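Local structure of CRISPR-associated endonuclease Cas12b (Alicyclobacillus acidoterrestris, 5U31) at residues F898-D903 with L979-N984. The protein is an RNA-guided endonuclease of bacterial CRISPR immunity that recognises PAM-bearing target DNA and cuts it with a RuvC nuclease domain. The protein carries 3 engineered substitutions. Sequence-based numbering, arbitrary orientation.
With nucleotides of chain E.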
loop_
_atom_site.group_PDB
_atom_site.type_symbol
_atom_site.label_atom_id
_atom_site.label_comp_id
_atom_site.label_asym_id
_atom_site.label_seq_id
_atom_site.Cartn_x
_atom_site.Cartn_y
_atom_site.Cartn_z
ATOM N N PHE A 898 -6.279 -1.674 20.770
ATOM C CA PHE A 898 -6.829 -2.666 21.684
ATOM C C PHE A 898 -8.166 -3.234 21.227
ATOM O O PHE A 898 -8.926 -3.740 22.051
ATOM C CB PHE A 898 -6.962 -2.101 23.100
ATOM C CG PHE A 898 -5.666 -1.628 23.675
ATOM C CD1 PHE A 898 -4.773 -2.531 24.227
ATOM C CD2 PHE A 898 -5.338 -0.288 23.663
ATOM C CE1 PHE A 898 -3.585 -2.105 24.752
ATOM C CE2 PHE A 898 -4.148 0.146 24.185
ATOM C CZ PHE A 898 -3.268 -0.764 24.731
ATOM N N SER A 899 -8.469 -3.186 19.926
ATOM C CA SER A 899 -9.710 -3.774 19.427
ATOM C C SER A 899 -9.713 -5.287 19.544
ATOM O O SER A 899 -10.784 -5.894 19.630
ATOM C CB SER A 899 -9.929 -3.396 17.960
ATOM O OG SER A 899 -10.243 -2.027 17.838
ATOM N N SER A 900 -8.538 -5.909 19.522
ATOM C CA SER A 900 -8.417 -7.354 19.601
ATOM C C SER A 900 -8.031 -7.840 20.990
ATOM O O SER A 900 -7.900 -9.052 21.190
ATOM C CB SER A 900 -7.389 -7.852 18.580
ATOM O OG SER A 900 -7.786 -7.542 17.255
ATOM N N ARG A 901 -7.847 -6.934 21.952
ATOM C CA ARG A 901 -7.372 -7.299 23.281
ATOM C C ARG A 901 -8.405 -7.078 24.379
ATOM O O ARG A 901 -8.133 -7.408 25.538
ATOM C CB ARG A 901 -6.087 -6.531 23.616
ATOM C CG ARG A 901 -4.913 -6.889 22.717
ATOM C CD ARG A 901 -3.588 -6.403 23.290
ATOM N NE ARG A 901 -2.457 -6.804 22.455
ATOM C CZ ARG A 901 -1.803 -7.953 22.589
ATOM N NH1 ARG A 901 -2.167 -8.819 23.527
ATOM N NH2 ARG A 901 -0.787 -8.240 21.785
ATOM N N PHE A 902 -9.574 -6.534 24.053
ATOM C CA PHE A 902 -10.655 -6.350 25.009
ATOM C C PHE A 902 -11.923 -7.014 24.489
ATOM O O PHE A 902 -12.152 -7.092 23.278
ATOM C CB PHE A 902 -10.924 -4.867 25.275
ATOM C CG PHE A 902 -9.944 -4.230 26.214
ATOM C CD1 PHE A 902 -10.281 -4.012 27.537
ATOM C CD2 PHE A 902 -8.687 -3.843 25.775
ATOM C CE1 PHE A 902 -9.387 -3.424 28.410
ATOM C CE2 PHE A 902 -7.785 -3.256 26.645
ATOM C CZ PHE A 902 -8.138 -3.046 27.965
ATOM N N ASP A 903 -12.749 -7.483 25.418
ATOM C CA ASP A 903 -13.977 -8.179 25.057
ATOM C C ASP A 903 -15.008 -7.200 24.509
ATOM O O ASP A 903 -15.251 -6.144 25.096
ATOM C CB ASP A 903 -14.536 -8.902 26.275
ATOM C CG ASP A 903 -15.332 -10.127 25.905
ATOM O OD1 ASP A 903 -14.708 -11.165 25.608
ATOM O OD2 ASP A 903 -16.579 -10.051 25.909
ATOM N N LEU A 979 -13.782 -11.852 14.800
ATOM C CA LEU A 979 -15.144 -11.373 14.992
ATOM C C LEU A 979 -15.262 -10.513 16.240
ATOM O O LEU A 979 -16.049 -9.561 16.265
ATOM C CB LEU A 979 -16.108 -12.552 15.069
ATOM C CG LEU A 979 -16.243 -13.355 13.779
ATOM C CD1 LEU A 979 -17.157 -14.534 14.008
ATOM C CD2 LEU A 979 -16.760 -12.475 12.645
ATOM N N ASN A 980 -14.496 -10.832 17.285
ATOM C CA ASN A 980 -14.530 -10.012 18.488
ATOM C C ASN A 980 -13.943 -8.634 18.230
ATOM O O ASN A 980 -14.410 -7.638 18.794
ATOM C CB ASN A 980 -13.780 -10.698 19.621
ATOM C CG ASN A 980 -13.595 -9.792 20.815
ATOM O OD1 ASN A 980 -14.541 -9.526 21.561
ATOM N ND2 ASN A 980 -12.372 -9.305 21.003
ATOM N N ALA A 981 -12.911 -8.560 17.389
ATOM C CA ALA A 981 -12.386 -7.261 16.989
ATOM C C ALA A 981 -13.404 -6.505 16.153
ATOM O O ALA A 981 -13.583 -5.294 16.325
ATOM C CB ALA A 981 -11.081 -7.436 16.218
ATOM N N ALA A 982 -14.087 -7.210 15.249
ATOM C CA ALA A 982 -15.097 -6.572 14.415
ATOM C C ALA A 982 -16.223 -6.003 15.261
ATOM O O ALA A 982 -16.684 -4.882 15.024
ATOM C CB ALA A 982 -15.641 -7.573 13.401
ATOM N N GLN A 983 -16.676 -6.761 16.260
ATOM C CA GLN A 983 -17.742 -6.274 17.122
ATOM C C GLN A 983 -17.255 -5.158 18.036
ATOM O O GLN A 983 -18.054 -4.325 18.477
ATOM C CB GLN A 983 -18.324 -7.427 17.934
ATOM C CG GLN A 983 -18.966 -8.511 17.083
ATOM C CD GLN A 983 -19.638 -9.575 17.918
ATOM O OE1 GLN A 983 -19.550 -9.560 19.145
ATOM N NE2 GLN A 983 -20.319 -10.504 17.259
ATOM N N ASN A 984 -15.953 -5.123 18.328
ATOM C CA ASN A 984 -15.414 -4.018 19.109
ATOM C C ASN A 984 -15.494 -2.714 18.331
ATOM O O ASN A 984 -15.880 -1.679 18.884
ATOM C CB ASN A 984 -13.976 -4.317 19.524
ATOM C CG ASN A 984 -13.821 -4.434 21.025
ATOM O OD1 ASN A 984 -14.422 -3.670 21.786
ATOM N ND2 ASN A 984 -13.022 -5.399 21.463
ATOM P P DG E 4 -4.306 -4.622 19.296
ATOM O OP1 DG E 4 -5.668 -4.893 19.791
ATOM O OP2 DG E 4 -3.176 -5.455 19.762
ATOM O "O5'" DG E 4 -4.360 -4.713 17.710
ATOM C "C5'" DG E 4 -5.369 -4.019 17.004
ATOM C "C4'" DG E 4 -4.993 -3.907 15.547
ATOM O "O4'" DG E 4 -3.998 -2.876 15.396
ATOM C "C3'" DG E 4 -4.357 -5.157 14.975
ATOM O "O3'" DG E 4 -5.370 -6.014 14.476
ATOM C "C2'" DG E 4 -3.492 -4.606 13.849
ATOM C "C1'" DG E 4 -3.089 -3.227 14.375
ATOM N N9 DG E 4 -1.734 -3.169 14.912
ATOM C C8 DG E 4 -1.023 -4.189 15.501
ATOM N N7 DG E 4 0.175 -3.833 15.883
ATOM C C5 DG E 4 0.263 -2.493 15.525
ATOM C C6 DG E 4 1.325 -1.571 15.684
ATOM O O6 DG E 4 2.436 -1.762 16.191
ATOM N N1 DG E 4 0.995 -0.314 15.181
ATOM C C2 DG E 4 -0.210 0.009 14.595
ATOM N N2 DG E 4 -0.349 1.273 14.165
ATOM N N3 DG E 4 -1.212 -0.845 14.441
ATOM C C4 DG E 4 -0.906 -2.073 14.925
ATOM P P DT E 3 1.071 -2.058 21.851
ATOM O OP1 DT E 3 1.638 -2.793 20.695
ATOM O OP2 DT E 3 1.875 -1.046 22.575
ATOM O "O5'" DT E 3 -0.276 -1.351 21.394
ATOM C "C5'" DT E 3 -1.498 -1.767 21.944
ATOM C "C4'" DT E 3 -2.602 -1.616 20.928
ATOM O "O4'" DT E 3 -2.454 -0.340 20.248
ATOM C "C3'" DT E 3 -2.612 -2.683 19.841
ATOM O "O3'" DT E 3 -3.954 -3.078 19.568
ATOM C "C2'" DT E 3 -1.958 -1.975 18.650
ATOM C "C1'" DT E 3 -2.409 -0.533 18.853
ATOM N N1 DT E 3 -1.478 0.499 18.264
ATOM C C2 DT E 3 -1.995 1.534 17.504
ATOM O O2 DT E 3 -3.183 1.660 17.259
ATOM N N3 DT E 3 -1.064 2.421 17.032
ATOM C C4 DT E 3 0.303 2.387 17.240
ATOM O O4 DT E 3 1.061 3.235 16.771
ATOM C C5 DT E 3 0.776 1.280 18.049
ATOM C C7 DT E 3 2.240 1.132 18.347
ATOM C C6 DT E 3 -0.129 0.406 18.515
ATOM P P DG E 2 4.683 -6.198 23.936
ATOM O OP1 DG E 2 5.906 -5.867 23.173
ATOM O OP2 DG E 2 4.414 -5.492 25.207
ATOM O "O5'" DG E 2 3.430 -6.005 22.944
ATOM C "C5'" DG E 2 2.134 -6.530 23.283
ATOM C "C4'" DG E 2 1.049 -5.477 23.153
ATOM O "O4'" DG E 2 0.028 -5.716 24.142
ATOM C "C3'" DG E 2 1.500 -4.068 23.446
ATOM O "O3'" DG E 2 0.576 -3.156 22.907
ATOM C "C2'" DG E 2 1.485 -4.034 24.974
ATOM C "C1'" DG E 2 0.371 -5.030 25.335
ATOM N N9 DG E 2 0.756 -6.035 26.335
ATOM C C8 DG E 2 0.342 -7.346 26.367
ATOM N N7 DG E 2 0.833 -8.027 27.363
ATOM C C5 DG E 2 1.631 -7.115 28.046
ATOM C C6 DG E 2 2.418 -7.287 29.215
ATOM O O6 DG E 2 2.568 -8.314 29.899
ATOM N N1 DG E 2 3.068 -6.110 29.578
ATOM C C2 DG E 2 2.972 -4.919 28.899
ATOM N N2 DG E 2 3.674 -3.892 29.401
ATOM N N3 DG E 2 2.239 -4.741 27.806
ATOM C C4 DG E 2 1.596 -5.879 27.432
#
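Two asparagines one helical turn apart, N980 and N984, donate N-H groups of their side-chain amides to backbone carbonyls of the loop 898-903. The straighter bond runs from N980 ND2 to F902 O, 3.2 Å with an N-H...O angle of 167°; the acceptor lies in the amide plane of N980, whereas the donor stands above the carbonyl plane of F902. CG anti to the backbone N (chi1 171°) carries the N980 amide to the loop, where OD1 accepts from A904 N, so both ends of the amide hold the loop. N984 ND2 donates to S899 O at 2.9 Å; the acceptor lies about 30° out of the amide plane of N984, and the donor sits above the carbonyl plane of S899. The same ND2 makes a weak bond to F902 O, which thus accepts from both asparagines.

Near S900 and A981 (CA to CA 4.8 Å) the loop and helix also touch without conventional hydrogen bonds. S899 O receives a CA-H...O contact from A981 CA at 3.4 Å, and A981 CB is in van der Waals contact with S900 OG at 3.5 Å.

The other side of the loop holds the DNA. F898 N donates to O3' of DT3 of chain E (3.0 Å), and S900 N to OP1 of DG4 of chain E (3.1 Å). C5' of DT3 lies over one F898 ring face, while R901 NE bonds weakly to OP2 of DG4, consistent with the role of 898-901 in binding non-target single-stranded DNA.

Helix 977-990 belongs to RuvC-III and approaches A571, an engineered active-site position, through A981. Its L979 and Q983 pack on strands 578-587 and 611-621, while the loop, following strand 890-895, leads toward strand 911-915 of Nuc-I.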